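MutT/nudix family protein (Deinococcus radiodurans, PDB 2W4E) probably hydrolyses ADP-ribose with magnesium as cofactor, the chain here being the Nudix domain left after truncation of the N-terminus. Local coordinates at residues A63-P68 / L87-T92; L21-R26 / T103-V108. All coordinates share one frame; numbering follows the deposited sequence.

Both contacts are antiparallel strand pairings within the Nudix domain, but they lie in different sheets, with centres about 19 Å apart and nearest atoms about 7 Å apart, so they do not touch. Interaction 1 joins strand 65-68 to strand 82-93 in the mixed sheet, and interaction 2 joins strand 18-26 to strand 104-110 in the three-stranded antiparallel sheet. Along the chain, the 63-68/87-92 pairing falls wholly between the two partners of interaction 2. Helix 47-59 packs on Ala63 and Trp66 in the first contact and on Ile22, Gln24 and Ile104 in the second. It carries the Nudix-box sequence, so both sheets contact the helix that in this family usually supplies metal-binding acids.

Interaction 1 of 2, residues A63-P68 / L87-T92; sequences ASEWVP and LALGVT
Leu89 O is gripped by the backbone of two successive residues, Ser64 and Glu65. Ser64 N donates the shorter bond, 2.9 Å to Leu89 O, bent to 138° at the hydrogen; Glu65 N and Ser64 OG add only weak ones. Two residues facing one make a classic beta bulge at the entry to strand 65-68. With chi1 at 84°, Ser64 OG lies between its own backbone N and carbonyl carbon and reaches to 3.5 Å from Gly90 CA. Glycine suits this corner, because its phi is positive and a side chain there would run into that hydroxyl. Beyond the bulge the pairing is regular: Leu89 N bonds Glu65 O at 2.8 Å and nearly straight, while Val67 and Leu87 exchange two bonds.

On one side of the strand pair, the methyl of Ala88 sits over the six-membered ring of Trp66 in a CH-pi contact, CB lying 3.7 Å from CZ3. Ala63 CB rests against the same face of the indole, and alanine at both places lets the broad ring lie close to the backbone. On the other side, Val67 CG2 meets Leu89 CD1 at 3.8 Å, and the extended Glu65 runs alongside Leu89, its carboxylate in a salt bridge with Arg142.

The pair belongs to the mixed sheet of the Nudix domain, with helix 126-141 against the Val67, Leu87 and Leu89 face and helix 47-59 against Ala63 and Trp66. Strand 6-14 hydrogen-bonds to Ala88 and Val91, so strand 82-93 runs between strands 6-14 and 65-68.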
loop_
_atom_site.group_PDB
_atom_site.type_symbol
_atom_site.label_atom_id
_atom_site.label_comp_id
_atom_site.label_asym_id
_atom_site.label_seq_id
_atom_site.Cartn_x
_atom_site.Cartn_y
_atom_site.Cartn_z
ATOM N N ALA A 63 -7.323 -7.308 21.509
ATOM C CA ALA A 63 -7.926 -8.083 20.421
ATOM C C ALA A 63 -8.167 -9.536 20.843
ATOM O O ALA A 63 -7.362 -10.098 21.574
ATOM C CB ALA A 63 -6.996 -8.096 19.229
ATOM N N SER A 64 -9.235 -10.143 20.346
ATOM C CA SER A 64 -9.510 -11.568 20.582
ATOM C C SER A 64 -8.705 -12.466 19.672
ATOM O O SER A 64 -8.327 -13.595 20.069
ATOM C CB SER A 64 -11.022 -11.841 20.395
ATOM O OG SER A 64 -11.318 -12.034 19.035
ATOM N N GLU A 65 -8.419 -11.987 18.449
ATOM C CA GLU A 65 -7.724 -12.801 17.407
ATOM C C GLU A 65 -6.821 -11.900 16.535
ATOM O O GLU A 65 -7.180 -10.748 16.242
ATOM C CB GLU A 65 -8.720 -13.538 16.491
ATOM C CG GLU A 65 -8.063 -14.445 15.430
ATOM C CD GLU A 65 -9.019 -15.017 14.413
ATOM O OE1 GLU A 65 -10.247 -14.856 14.554
ATOM O OE2 GLU A 65 -8.567 -15.677 13.454
ATOM N N TRP A 66 -5.678 -12.430 16.120
ATOM C CA TRP A 66 -4.706 -11.705 15.279
ATOM C C TRP A 66 -4.489 -12.467 13.985
ATOM O O TRP A 66 -4.275 -13.670 14.012
ATOM C CB TRP A 66 -3.353 -11.583 16.009
ATOM C CG TRP A 66 -3.378 -10.658 17.180
ATOM C CD1 TRP A 66 -3.633 -10.976 18.487
ATOM C CD2 TRP A 66 -3.154 -9.249 17.143
ATOM N NE1 TRP A 66 -3.579 -9.837 19.258
ATOM C CE2 TRP A 66 -3.292 -8.768 18.456
ATOM C CE3 TRP A 66 -2.885 -8.342 16.113
ATOM C CZ2 TRP A 66 -3.123 -7.424 18.787
ATOM C CZ3 TRP A 66 -2.688 -6.990 16.451
ATOM C CH2 TRP A 66 -2.821 -6.551 17.770
ATOM N N VAL A 67 -4.544 -11.784 12.852
ATOM C CA VAL A 67 -4.318 -12.411 11.537
ATOM C C VAL A 67 -3.161 -11.640 10.861
ATOM O O VAL A 67 -3.323 -10.452 10.513
ATOM C CB VAL A 67 -5.576 -12.372 10.624
ATOM C CG1 VAL A 67 -5.296 -13.042 9.221
ATOM C CG2 VAL A 67 -6.772 -13.067 11.302
ATOM N N PRO A 68 -1.974 -12.286 10.716
ATOM C CA PRO A 68 -0.856 -11.578 10.091
ATOM C C PRO A 68 -1.084 -11.417 8.606
ATOM O O PRO A 68 -1.664 -12.277 7.975
ATOM C CB PRO A 68 0.376 -12.509 10.341
ATOM C CG PRO A 68 -0.052 -13.497 11.376
ATOM C CD PRO A 68 -1.583 -13.630 11.191
ATOM N N LEU A 87 -4.204 -7.804 10.899
ATOM C CA LEU A 87 -5.620 -7.602 11.199
ATOM C C LEU A 87 -5.957 -8.088 12.636
ATOM O O LEU A 87 -5.779 -9.278 12.965
ATOM C CB LEU A 87 -6.441 -8.362 10.189
ATOM C CG LEU A 87 -7.949 -8.423 10.439
ATOM C CD1 LEU A 87 -8.577 -6.974 10.390
ATOM C CD2 LEU A 87 -8.582 -9.316 9.380
ATOM N N ALA A 88 -6.442 -7.184 13.473
ATOM C CA ALA A 88 -6.889 -7.551 14.836
ATOM C C ALA A 88 -8.440 -7.601 14.898
ATOM O O ALA A 88 -9.134 -6.643 14.513
ATOM C CB ALA A 88 -6.305 -6.565 15.874
ATOM N N LEU A 89 -8.984 -8.723 15.375
ATOM C CA LEU A 89 -10.447 -8.905 15.407
ATOM C C LEU A 89 -10.944 -8.960 16.837
ATOM O O LEU A 89 -10.140 -9.128 17.790
ATOM C CB LEU A 89 -10.842 -10.188 14.639
ATOM C CG LEU A 89 -10.292 -10.018 13.206
ATOM C CD1 LEU A 89 -9.922 -11.308 12.548
ATOM C CD2 LEU A 89 -11.224 -9.158 12.293
ATOM N N GLY A 90 -12.257 -8.825 17.006
ATOM C CA GLY A 90 -12.823 -8.897 18.366
ATOM C C GLY A 90 -12.288 -7.824 19.304
ATOM O O GLY A 90 -12.214 -8.034 20.515
ATOM N N VAL A 91 -11.957 -6.646 18.764
ATOM C CA VAL A 91 -11.309 -5.604 19.551
ATOM C C VAL A 91 -12.273 -4.892 20.518
ATOM O O VAL A 91 -13.396 -4.537 20.152
ATOM C CB VAL A 91 -10.592 -4.552 18.639
ATOM C CG1 VAL A 91 -9.893 -3.503 19.511
ATOM C CG2 VAL A 91 -9.575 -5.277 17.690
ATOM N N THR A 92 -11.853 -4.785 21.776
ATOM C CA THR A 92 -12.595 -4.045 22.804
ATOM C C THR A 92 -11.802 -2.783 23.143
ATOM O O THR A 92 -10.590 -2.800 23.030
ATOM C CB THR A 92 -12.773 -4.896 24.122
ATOM O OG1 THR A 92 -11.512 -5.395 24.535
ATOM C CG2 THR A 92 -13.704 -6.088 23.887
#

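Interaction 2 of 2, residues L21-R26 / T103-V108; sequences LIRQFR and TIERVV
Arg23 lays its guanidinium across Val107, whose CG2 sits over one face, 3.5 Å from NH1. The two side chains cross at about a right angle, an apolar branch beneath a flat cation. NH1 also forms a long salt bridge with Glu105, 3.5 Å to OE1; the two side chains run side by side, but the guanidinium and carboxylate planes stand 70° apart, so this is not a flat two-pronged pairing. Arginine suits the place: with CG beside the backbone N (chi1 -65°) and the chain extended from there to NE, it passes the valine while its end reaches the acid. Were Arg23 cut back to an alanine, Glu105 would probably lose this cationic partner and the CG2 branch of Val107 the flat group lying against it.

Where Ile22 and Ile104 meet, on the opposite side of the strands, their CG2 methyls touch at 3.7 Å, two beta-branched residues well suited to extended backbone. Further along, the aliphatic part of Gln24 lies beside Ile104.

Between these two sets of side chains runs the antiparallel pairing of strands 18-26 and 104-110, in the smaller, three-stranded sheet of the Nudix domain, which 31-35 completes and on whose Ile22 face helix 47-59 packs. Arg23 and Glu105 exchange two backbone bonds, as do Leu21 and Val107, with Val107 N 2.8 Å from Leu21 O. Phe25 N closes the other end on Thr103 O at 3.0 Å.

In the next shell, Ile22 and Gln24 bond through their backbones to strand 31-35, making 18-26 the central strand. Glu58 of helix 47-59, which by sequence carries the Nudix-box motif, packs on Ile22, Gln24 and Ile104. Arg106, bent at chi2 and chi3, hydrogen-bonds through NH2 to Val59 O, in the last residue of that helix.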
loop_
_atom_site.group_PDB
_atom_site.type_symbol
_atom_site.label_atom_id
_atom_site.label_comp_id
_atom_site.label_asym_id
_atom_site.label_seq_id
_atom_site.Cartn_x
_atom_site.Cartn_y
_atom_site.Cartn_z
ATOM N N LEU A 21 -9.839 3.547 13.848
ATOM C CA LEU A 21 -8.813 4.397 13.233
ATOM C C LEU A 21 -8.343 5.494 14.164
ATOM O O LEU A 21 -8.931 5.719 15.203
ATOM C CB LEU A 21 -9.349 5.040 11.939
ATOM C CG LEU A 21 -10.023 4.048 11.009
ATOM C CD1 LEU A 21 -10.480 4.691 9.675
ATOM C CD2 LEU A 21 -9.008 2.920 10.739
ATOM N N ILE A 22 -7.277 6.178 13.771
ATOM C CA ILE A 22 -6.838 7.385 14.459
ATOM C C ILE A 22 -6.650 8.548 13.482
ATOM O O ILE A 22 -6.410 8.327 12.279
ATOM C CB ILE A 22 -5.525 7.179 15.223
ATOM C CG1 ILE A 22 -4.417 6.695 14.262
ATOM C CG2 ILE A 22 -5.739 6.216 16.409
ATOM C CD1 ILE A 22 -3.045 6.599 14.899
ATOM N N ARG A 23 -6.783 9.773 13.997
ATOM C CA ARG A 23 -6.385 10.973 13.237
ATOM C C ARG A 23 -5.221 11.484 14.016
ATOM O O ARG A 23 -5.336 11.836 15.186
ATOM C CB ARG A 23 -7.489 12.047 13.088
ATOM C CG ARG A 23 -8.729 11.602 12.261
ATOM C CD ARG A 23 -9.623 12.785 11.797
ATOM N NE ARG A 23 -10.888 12.270 11.244
ATOM C CZ ARG A 23 -12.077 12.325 11.847
ATOM N NH1 ARG A 23 -12.211 12.884 13.041
ATOM N NH2 ARG A 23 -13.149 11.804 11.252
ATOM N N GLN A 24 -4.074 11.469 13.374
ATOM C CA GLN A 24 -2.844 11.819 14.007
ATOM C C GLN A 24 -2.226 13.006 13.277
ATOM O O GLN A 24 -2.137 12.989 12.065
ATOM C CB GLN A 24 -1.891 10.637 13.892
ATOM C CG GLN A 24 -0.612 10.842 14.656
ATOM C CD GLN A 24 0.050 9.529 14.977
ATOM O OE1 GLN A 24 0.005 8.563 14.168
ATOM N NE2 GLN A 24 0.708 9.479 16.123
ATOM N N PHE A 25 -1.813 14.023 14.033
ATOM C CA PHE A 25 -1.055 15.145 13.469
ATOM C C PHE A 25 0.252 14.619 12.877
ATOM O O PHE A 25 0.961 13.831 13.515
ATOM C CB PHE A 25 -0.739 16.198 14.549
ATOM C CG PHE A 25 -0.075 17.445 14.002
ATOM C CD1 PHE A 25 -0.819 18.397 13.328
ATOM C CD2 PHE A 25 1.300 17.647 14.149
ATOM C CE1 PHE A 25 -0.206 19.557 12.792
ATOM C CE2 PHE A 25 1.930 18.806 13.611
ATOM C CZ PHE A 25 1.166 19.754 12.947
ATOM N N ARG A 26 0.560 15.028 11.656
ATOM C CA ARG A 26 1.829 14.693 11.051
ATOM C C ARG A 26 2.554 15.943 10.618
ATOM O O ARG A 26 2.079 16.702 9.750
ATOM C CB ARG A 26 1.634 13.752 9.841
ATOM C CG ARG A 26 1.018 12.376 10.207
ATOM C CD ARG A 26 1.819 11.679 11.335
ATOM N NE ARG A 26 1.635 10.224 11.274
ATOM C CZ ARG A 26 2.322 9.364 12.010
ATOM N NH1 ARG A 26 3.239 9.815 12.842
ATOM N NH2 ARG A 26 2.123 8.055 11.894
ATOM N N THR A 103 -2.658 15.361 19.619
ATOM C CA THR A 103 -1.774 14.508 18.826
ATOM C C THR A 103 -2.574 13.415 18.103
ATOM O O THR A 103 -2.575 13.352 16.859
ATOM C CB THR A 103 -0.691 13.794 19.700
ATOM O OG1 THR A 103 -0.095 14.706 20.644
ATOM C CG2 THR A 103 0.385 13.189 18.816
ATOM N N ILE A 104 -3.215 12.548 18.902
ATOM C CA ILE A 104 -4.025 11.423 18.417
ATOM C C ILE A 104 -5.494 11.580 18.813
ATOM O O ILE A 104 -5.783 11.971 19.919
ATOM C CB ILE A 104 -3.456 10.044 18.912
ATOM C CG1 ILE A 104 -2.128 9.733 18.207
ATOM C CG2 ILE A 104 -4.446 8.908 18.672
ATOM C CD1 ILE A 104 -1.314 8.604 18.858
ATOM N N GLU A 105 -6.403 11.310 17.881
ATOM C CA GLU A 105 -7.822 11.216 18.162
ATOM C C GLU A 105 -8.349 9.888 17.609
ATOM O O GLU A 105 -8.209 9.579 16.434
ATOM C CB GLU A 105 -8.585 12.379 17.544
ATOM C CG GLU A 105 -10.106 12.173 17.539
ATOM C CD GLU A 105 -10.850 13.081 16.562
ATOM O OE1 GLU A 105 -12.097 13.019 16.530
ATOM O OE2 GLU A 105 -10.218 13.849 15.812
ATOM N N ARG A 106 -8.987 9.123 18.471
ATOM C CA ARG A 106 -9.599 7.876 18.062
ATOM C C ARG A 106 -10.893 8.075 17.293
ATOM O O ARG A 106 -11.741 8.894 17.682
ATOM C CB ARG A 106 -9.819 6.998 19.270
ATOM C CG ARG A 106 -10.087 5.546 18.908
ATOM C CD ARG A 106 -11.132 5.031 19.812
ATOM N NE ARG A 106 -10.541 4.606 21.047
ATOM C CZ ARG A 106 -11.147 4.638 22.228
ATOM N NH1 ARG A 106 -12.374 5.118 22.356
ATOM N NH2 ARG A 106 -10.504 4.181 23.276
ATOM N N VAL A 107 -11.043 7.311 16.211
ATOM C CA VAL A 107 -12.151 7.456 15.288
ATOM C C VAL A 107 -12.677 6.059 14.978
ATOM O O VAL A 107 -12.030 5.305 14.254
ATOM C CB VAL A 107 -11.692 8.178 13.952
ATOM C CG1 VAL A 107 -12.765 8.097 12.862
ATOM C CG2 VAL A 107 -11.322 9.664 14.205
ATOM N N VAL A 108 -13.860 5.719 15.475
ATOM C CA VAL A 108 -14.473 4.403 15.193
ATOM C C VAL A 108 -15.551 4.491 14.110
ATOM O O VAL A 108 -16.553 5.165 14.292
ATOM C CB VAL A 108 -15.048 3.774 16.509
ATOM C CG1 VAL A 108 -15.778 2.441 16.232
ATOM C CG2 VAL A 108 -13.919 3.553 17.513
#